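Local coordinates for Alr1585 protein (Nostoc sp., PDB 5C2I) that is a haem-containing dye-decolorizing (DyP-type) peroxidase that probably oxidises dyes and other substrates with hydrogen peroxide, at residues D241-T246 with F457-F463; S236-E240 with Y250-L254. The protein carries 1 engineered substitution. One frame throughout, in Å; residues are numbered along the deposited sequence.

From the N terminus the chain first runs through 236-240, whose short strand pairs with 250-254 in interaction 2 and so closes a hairpin with nine residues between the paired segments. The loop of that hairpin holds 241-246, which meets 457-463, some 210 residues later, in interaction 1. Because the segments alternate along the chain, the two contacts cross. They touch physically as well: strands 448-458 and 250-261 are neighbours in one antiparallel sheet, and Phe-457 packs against Val-239 and Tyr-253. Together they tie the hairpin and its loop to the end of strand 448-458 and the start of helix 461-465.

Interaction 1: residues D241-T246 with F457-F463; sequences DPNGNT and FAPSISF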
ATOM      1  N   ASP A 241      44.829  11.614   4.547  1.00 22.13           N
ATOM      2  CA  ASP A 241      44.795  11.422   5.985  1.00 21.58           C
ATOM      3  C   ASP A 241      46.270  11.461   6.467  1.00 22.52           C
ATOM      4  O   ASP A 241      47.044  10.563   6.162  1.00 22.47           O
ATOM      5  CB  ASP A 241      44.145  10.100   6.330  1.00 21.48           C
ATOM      6  CG  ASP A 241      44.082   9.837   7.842  1.00 21.59           C
ATOM      7  OD1 ASP A 241      44.713  10.587   8.635  1.00 21.64           O
ATOM      8  OD2 ASP A 241      43.362   8.886   8.206  1.00 21.50           O
ATOM      9  N   PRO A 242      46.656  12.509   7.228  1.00 23.63           N
ATOM     10  CA  PRO A 242      48.071  12.574   7.672  1.00 24.38           C
ATOM     11  C   PRO A 242      48.517  11.357   8.489  1.00 24.65           C
ATOM     12  O   PRO A 242      49.702  11.141   8.607  1.00 25.96           O
ATOM     13  CB  PRO A 242      48.147  13.826   8.547  1.00 25.36           C
ATOM     14  CG  PRO A 242      46.751  14.146   8.914  1.00 24.27           C
ATOM     15  CD  PRO A 242      45.810  13.481   7.931  1.00 23.52           C
ATOM     16  N   ASN A 243      47.597  10.546   9.007  1.00 23.70           N
ATOM     17  CA  ASN A 243      47.965   9.327   9.801  1.00 24.01           C
ATOM     18  C   ASN A 243      47.498   8.041   9.137  1.00 23.47           C
ATOM     19  O   ASN A 243      47.419   6.978   9.790  1.00 23.67           O
ATOM     20  CB  ASN A 243      47.310   9.432  11.167  1.00 23.16           C
ATOM     21  CG  ASN A 243      47.663  10.734  11.853  1.00 23.58           C
ATOM     22  OD1 ASN A 243      48.836  11.027  12.116  1.00 23.28           O
ATOM     23  ND2 ASN A 243      46.644  11.552  12.100  1.00 22.91           N
ATOM     24  N   GLY A 244      47.175   8.085   7.842  1.00 23.21           N
ATOM     25  CA  GLY A 244      46.847   6.850   7.125  1.00 23.86           C
ATOM     26  C   GLY A 244      48.072   5.966   6.967  1.00 24.97           C
ATOM     27  O   GLY A 244      49.173   6.438   7.125  1.00 26.83           O
ATOM     28  N   ASN A 245      47.893   4.684   6.650  1.00 26.54           N
ATOM     29  CA  ASN A 245      49.000   3.729   6.512  1.00 29.37           C
ATOM     30  C   ASN A 245      49.181   3.132   5.104  1.00 33.18           C
ATOM     31  O   ASN A 245      49.841   2.073   4.959  1.00 33.24           O
ATOM     32  CB  ASN A 245      48.720   2.593   7.464  1.00 29.67           C
ATOM     33  CG  ASN A 245      48.815   3.061   8.883  1.00 30.98           C
ATOM     34  OD1 ASN A 245      49.768   3.802   9.235  1.00 33.00           O
ATOM     35  ND2 ASN A 245      47.882   2.632   9.718  1.00 29.68           N
ATOM     36  N   THR A 246      48.614   3.762   4.071  1.00 34.90           N
ATOM     37  CA  THR A 246      48.749   3.245   2.686  1.00 34.42           C
ATOM     38  C   THR A 246      49.275   4.391   1.886  1.00 36.02           C
ATOM     39  O   THR A 246      49.412   5.523   2.407  1.00 35.66           O
ATOM     40  CB  THR A 246      47.442   2.711   2.039  1.00 34.92           C
ATOM     41  OG1 THR A 246      46.578   3.791   1.645  1.00 32.45           O
ATOM     42  CG2 THR A 246      46.676   1.773   2.994  1.00 34.22           C
ATOM     43  N   PHE A 457      36.325  14.928  11.002  1.00 16.19           N
ATOM     44  CA  PHE A 457      37.091  14.334   9.904  1.00 16.27           C
ATOM     45  C   PHE A 457      36.722  12.860   9.852  1.00 16.04           C
ATOM     46  O   PHE A 457      36.595  12.212  10.901  1.00 15.92           O
ATOM     47  CB  PHE A 457      38.567  14.501  10.163  1.00 17.03           C
ATOM     48  CG  PHE A 457      39.438  14.070   9.021  1.00 17.37           C
ATOM     49  CD1 PHE A 457      39.417  14.751   7.819  1.00 17.57           C
ATOM     50  CD2 PHE A 457      40.269  13.001   9.154  1.00 18.03           C
ATOM     51  CE1 PHE A 457      40.207  14.354   6.757  1.00 17.73           C
ATOM     52  CE2 PHE A 457      41.130  12.614   8.115  1.00 18.56           C
ATOM     53  CZ  PHE A 457      41.060  13.273   6.891  1.00 18.78           C
ATOM     54  N   ALA A 458      36.465  12.360   8.643  1.00 16.69           N
ATOM     55  CA  ALA A 458      36.316  10.934   8.371  1.00 16.49           C
ATOM     56  C   ALA A 458      37.703  10.381   8.080  1.00 16.83           C
ATOM     57  O   ALA A 458      38.219  10.593   6.989  1.00 16.34           O
ATOM     58  CB  ALA A 458      35.410  10.716   7.171  1.00 16.93           C
ATOM     59  N   PRO A 459      38.335   9.678   9.049  1.00 17.55           N
ATOM     60  CA  PRO A 459      39.683   9.205   8.784  1.00 18.22           C
ATOM     61  C   PRO A 459      39.726   8.026   7.821  1.00 18.36           C
ATOM     62  O   PRO A 459      38.711   7.394   7.573  1.00 18.53           O
ATOM     63  CB  PRO A 459      40.200   8.791  10.180  1.00 19.09           C
ATOM     64  CG  PRO A 459      39.214   9.326  11.150  1.00 18.64           C
ATOM     65  CD  PRO A 459      37.910   9.383  10.419  1.00 17.77           C
ATOM     66  N   SER A 460      40.906   7.741   7.288  1.00 19.44           N
ATOM     67  CA  SER A 460      41.127   6.544   6.496  1.00 19.18           C
ATOM     68  C   SER A 460      40.897   5.345   7.395  1.00 19.29           C
ATOM     69  O   SER A 460      41.046   5.433   8.637  1.00 19.04           O
ATOM     70  CB  SER A 460      42.566   6.532   5.947  1.00 20.64           C
ATOM     71  OG  SER A 460      43.534   6.409   6.986  1.00 21.35           O
ATOM     72  N   ILE A 461      40.492   4.245   6.783  1.00 18.67           N
ATOM     73  CA  ILE A 461      40.186   3.030   7.500  1.00 19.32           C
ATOM     74  C   ILE A 461      41.446   2.429   8.167  1.00 20.04           C
ATOM     75  O   ILE A 461      41.377   2.009   9.331  1.00 20.49           O
ATOM     76  CB  ILE A 461      39.467   2.016   6.586  1.00 19.71           C
ATOM     77  CG1 ILE A 461      38.080   2.605   6.228  1.00 19.25           C
ATOM     78  CG2 ILE A 461      39.366   0.661   7.276  1.00 20.37           C
ATOM     79  CD1 ILE A 461      37.344   1.877   5.121  1.00 18.92           C
ATOM     80  N   SER A 462      42.573   2.462   7.471  1.00 20.31           N
ATOM     81  CA  SER A 462      43.840   1.936   8.011  1.00 21.71           C
ATOM     82  C   SER A 462      44.248   2.665   9.279  1.00 21.55           C
ATOM     83  O   SER A 462      44.710   2.029  10.243  1.00 22.33           O
ATOM     84  CB  SER A 462      44.978   1.963   6.961  1.00 21.99           C
ATOM     85  OG  SER A 462      45.241   3.293   6.497  1.00 21.82           O
ATOM     86  N   PHE A 463      44.059   3.973   9.331  1.00 20.84           N
ATOM     87  CA  PHE A 463      44.330   4.711  10.551  1.00 20.27           C
ATOM     88  C   PHE A 463      43.544   4.127  11.724  1.00 21.15           C
ATOM     89  O   PHE A 463      44.121   3.846  12.810  1.00 22.09           O
ATOM     90  CB  PHE A 463      44.022   6.179  10.404  1.00 19.74           C
ATOM     91  CG  PHE A 463      43.959   6.929  11.695  1.00 19.49           C
ATOM     92  CD1 PHE A 463      45.116   7.269  12.387  1.00 20.27           C
ATOM     93  CD2 PHE A 463      42.757   7.378  12.203  1.00 19.37           C
ATOM     94  CE1 PHE A 463      45.086   7.985  13.571  1.00 20.42           C
ATOM     95  CE2 PHE A 463      42.705   8.126  13.404  1.00 19.45           C
ATOM     96  CZ  PHE A 463      43.866   8.417  14.101  1.00 20.35           C
TER
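Asp-241 reaches across to Ser-460, its OD2 accepting from both the backbone and the side chain of that residue. Ser-460 N lies 2.9 Å from Asp-241 OD2, on the anti side and somewhat out of the carboxylate plane, while Ser-460 OG, at 2.8 Å from the same OD2, arrives from the opposite face. The other oxygen turns back on its own segment: Asp-241 OD1 takes Asn-243 N from above the carboxylate plane, an Asx turn laid over the type I beta turn of 241-244. With chi1 at 180°, the carboxylate of Asp-241 extends away from its backbone N toward the helix start. Its CG meets the edge of Phe-457 at CE2, 4.1 Å away, the two planes 80° apart.

Ser-460 is the N-cap of helix 461-465, and its OG also accepts weakly from Phe-463 N. The side chains of Asn-243 and Phe-463 lie alongside one another and point the same way, amide and ring planes 33° apart, with Asn-243 CB 3.3 Å from Phe-463 CD1; the amide nitrogen of Asn-243 is held by Gln-112 O. At the more open end, Asn-245 N gives a straight bond of 3.0 Å to Ser-462 OG, a hydroxyl that also bonds to Asp-29. Asn-245 ND2 adds a weak bond to Ser-462 O.

With an alanine here instead of Asp-241, Ser-460 N and OG would probably be left without their shared acceptor, and the turn would be less firmly held at Asn-243 N. The buried carboxylate thus fastens the hairpin loop to the capped end of a helix, and its three donors, together with the nearby helix N terminus, would be expected to favour its negative charge.

Interaction 2: residues S236-E240 with Y250-L254; sequences SILVE and YGSYL
Val-239 and Gly-251 form the hydrogen-bonded pair of an antiparallel beta hairpin, the short strand 239-240 lying along the start of strand 250-261. Both bonds of the pair are nearly straight: Val-239 N to Gly-251 O is 2.9 Å, and Gly-251 N to Val-239 O is 2.8 Å. Glu-240 and Tyr-250 follow as a non-hydrogen-bonded pair; their side chains leave it in diverging directions, but the Tyr-250 ring reaches back to Glu-240 CG.

Packing is tight around the Val-239/Gly-251 backbone. Leu-238 CA comes within 3.2 Å of Gly-251 O in a CA-H...O contact. The Tyr-250 ring lies against the same backbone, its CD2 3.4 Å from Val-239 C, and Leu-238 CB packs on that CD2 too, with Leu-26 of helix 24-29 touching both side chains. On the face that carries Val-239, CG2 of this residue sits 3.9 Å from Tyr-253 CE2, the two side chains crossing at about a right angle; Phe-457 touches both of them, and the hydroxyl of Tyr-253 is bonded to Asp-116 N. Ile-237, earlier in the chain, packs on Phe-389 of strand 383-390.

The solvent side is looser. Glu-240, exposed, runs its extended chain obliquely past the Tyr-250 ring, Glu-240 CG 3.7 Å from Tyr-250 CE2, with carboxylate and ring planes at 90°. Its carboxylate does not bond the phenol directly: one water bridges them, donating to Glu-240 OE2 and bonded to Tyr-250 OH.

Beyond the Val-239/Gly-251 pair, the next link between the segments is made by a side chain: Ser-252 OG, turned to lie anti to its own N (chi1 -174°), donates to Ile-237 O at 2.6 Å.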
ATOM      1  N   SER A 236      38.261  18.435  -4.309  1.00 18.95           N
ATOM      2  CA  SER A 236      37.189  19.233  -3.763  1.00 18.44           C
ATOM      3  C   SER A 236      36.446  18.509  -2.624  1.00 17.23           C
ATOM      4  O   SER A 236      35.592  19.101  -1.959  1.00 16.16           O
ATOM      5  CB  SER A 236      36.196  19.676  -4.832  1.00 19.22           C
ATOM      6  OG  SER A 236      35.436  18.532  -5.202  1.00 20.80           O
ATOM      7  N   ILE A 237      36.808  17.260  -2.365  1.00 16.89           N
ATOM      8  CA  ILE A 237      36.173  16.519  -1.291  1.00 16.95           C
ATOM      9  C   ILE A 237      37.157  15.688  -0.430  1.00 17.79           C
ATOM     10  O   ILE A 237      36.908  15.514   0.769  1.00 17.71           O
ATOM     11  CB  ILE A 237      35.023  15.631  -1.859  1.00 16.63           C
ATOM     12  CG1 ILE A 237      34.119  15.090  -0.776  1.00 15.93           C
ATOM     13  CG2 ILE A 237      35.551  14.475  -2.730  1.00 16.47           C
ATOM     14  CD1 ILE A 237      32.850  14.427  -1.290  1.00 16.03           C
ATOM     15  N   LEU A 238      38.226  15.162  -1.034  1.00 18.18           N
ATOM     16  CA  LEU A 238      39.197  14.356  -0.298  1.00 18.40           C
ATOM     17  C   LEU A 238      40.416  15.130   0.159  1.00 18.83           C
ATOM     18  O   LEU A 238      40.859  16.015  -0.520  1.00 18.17           O
ATOM     19  CB  LEU A 238      39.648  13.164  -1.156  1.00 18.95           C
ATOM     20  CG  LEU A 238      38.532  12.253  -1.662  1.00 18.42           C
ATOM     21  CD1 LEU A 238      39.111  11.024  -2.315  1.00 19.44           C
ATOM     22  CD2 LEU A 238      37.571  11.855  -0.555  1.00 18.14           C
ATOM     23  N   VAL A 239      40.983  14.720   1.290  1.00 20.22           N
ATOM     24  CA  VAL A 239      42.314  15.143   1.697  1.00 22.57           C
ATOM     25  C   VAL A 239      43.071  13.920   2.185  1.00 21.81           C
ATOM     26  O   VAL A 239      42.493  12.956   2.744  1.00 20.45           O
ATOM     27  CB  VAL A 239      42.424  16.192   2.818  1.00 25.15           C
ATOM     28  CG1 VAL A 239      42.043  17.587   2.315  1.00 26.21           C
ATOM     29  CG2 VAL A 239      41.603  15.743   3.986  1.00 25.31           C
ATOM     30  N   GLU A 240      44.363  13.993   2.027  1.00 22.96           N
ATOM     31  CA  GLU A 240      45.230  12.948   2.564  1.00 25.00           C
ATOM     32  C   GLU A 240      45.009  12.831   4.062  1.00 23.01           C
ATOM     33  O   GLU A 240      45.009  13.829   4.777  1.00 22.67           O
ATOM     34  CB  GLU A 240      46.692  13.270   2.335  1.00 29.79           C
ATOM     35  CG  GLU A 240      47.197  12.870   0.993  1.00 35.37           C
ATOM     36  CD  GLU A 240      48.688  13.145   0.840  1.00 40.15           C
ATOM     37  OE1 GLU A 240      49.426  13.213   1.842  1.00 44.48           O
ATOM     38  OE2 GLU A 240      49.098  13.329  -0.308  1.00 45.20           O
ATOM     39  N   TYR A 250      42.942   8.393   2.309  1.00 20.79           N
ATOM     40  CA  TYR A 250      42.246   9.670   2.245  1.00 20.28           C
ATOM     41  C   TYR A 250      41.062   9.702   3.165  1.00 19.08           C
ATOM     42  O   TYR A 250      40.520   8.638   3.549  1.00 19.21           O
ATOM     43  CB  TYR A 250      41.771   9.959   0.805  1.00 20.09           C
ATOM     44  CG  TYR A 250      42.898  10.340  -0.098  1.00 21.24           C
ATOM     45  CD1 TYR A 250      43.734   9.382  -0.646  1.00 22.16           C
ATOM     46  CD2 TYR A 250      43.174  11.686  -0.361  1.00 21.35           C
ATOM     47  CE1 TYR A 250      44.817   9.733  -1.442  1.00 24.09           C
ATOM     48  CE2 TYR A 250      44.263  12.031  -1.147  1.00 22.76           C
ATOM     49  CZ  TYR A 250      45.073  11.064  -1.684  1.00 23.90           C
ATOM     50  OH  TYR A 250      46.157  11.423  -2.463  1.00 26.46           O
ATOM     51  N   GLY A 251      40.664  10.936   3.486  1.00 17.69           N
ATOM     52  CA  GLY A 251      39.488  11.219   4.275  1.00 16.94           C
ATOM     53  C   GLY A 251      38.796  12.476   3.736  1.00 17.20           C
ATOM     54  O   GLY A 251      39.132  12.971   2.641  1.00 16.87           O
ATOM     55  N   SER A 252      37.815  12.959   4.491  1.00 16.16           N
ATOM     56  CA  SER A 252      37.050  14.142   4.133  1.00 15.34           C
ATOM     57  C   SER A 252      36.533  14.791   5.381  1.00 15.14           C
ATOM     58  O   SER A 252      36.400  14.150   6.421  1.00 15.67           O
ATOM     59  CB  SER A 252      35.887  13.776   3.183  1.00 14.78           C
ATOM     60  OG  SER A 252      35.215  14.962   2.722  1.00 14.29           O
ATOM     61  N   TYR A 253      36.264  16.098   5.296  1.00 15.08           N
ATOM     62  CA  TYR A 253      35.725  16.850   6.412  1.00 15.31           C
ATOM     63  C   TYR A 253      34.205  16.905   6.359  1.00 15.06           C
ATOM     64  O   TYR A 253      33.625  17.209   5.325  1.00 14.47           O
ATOM     65  CB  TYR A 253      36.280  18.276   6.423  1.00 15.50           C
ATOM     66  CG  TYR A 253      37.746  18.352   6.744  1.00 16.82           C
ATOM     67  CD1 TYR A 253      38.186  18.224   8.076  1.00 17.32           C
ATOM     68  CD2 TYR A 253      38.700  18.519   5.751  1.00 17.33           C
ATOM     69  CE1 TYR A 253      39.535  18.248   8.377  1.00 18.68           C
ATOM     70  CE2 TYR A 253      40.055  18.624   6.049  1.00 18.45           C
ATOM     71  CZ  TYR A 253      40.465  18.491   7.376  1.00 19.11           C
ATOM     72  OH  TYR A 253      41.812  18.560   7.670  1.00 21.59           O
ATOM     73  N   LEU A 254      33.594  16.589   7.494  1.00 15.42           N
ATOM     74  CA  LEU A 254      32.174  16.557   7.665  1.00 15.33           C
ATOM     75  C   LEU A 254      31.691  17.775   8.447  1.00 15.92           C
ATOM     76  O   LEU A 254      32.210  18.077   9.533  1.00 16.96           O
ATOM     77  CB  LEU A 254      31.750  15.290   8.402  1.00 15.18           C
ATOM     78  CG  LEU A 254      30.275  15.181   8.798  1.00 16.13           C
ATOM     79  CD1 LEU A 254      29.343  15.092   7.622  1.00 16.35           C
ATOM     80  CD2 LEU A 254      30.048  14.003   9.749  1.00 16.04           C
TER
HETATM   81  O   HOH W   1      47.327  13.743  -2.097  1.00 36.18           O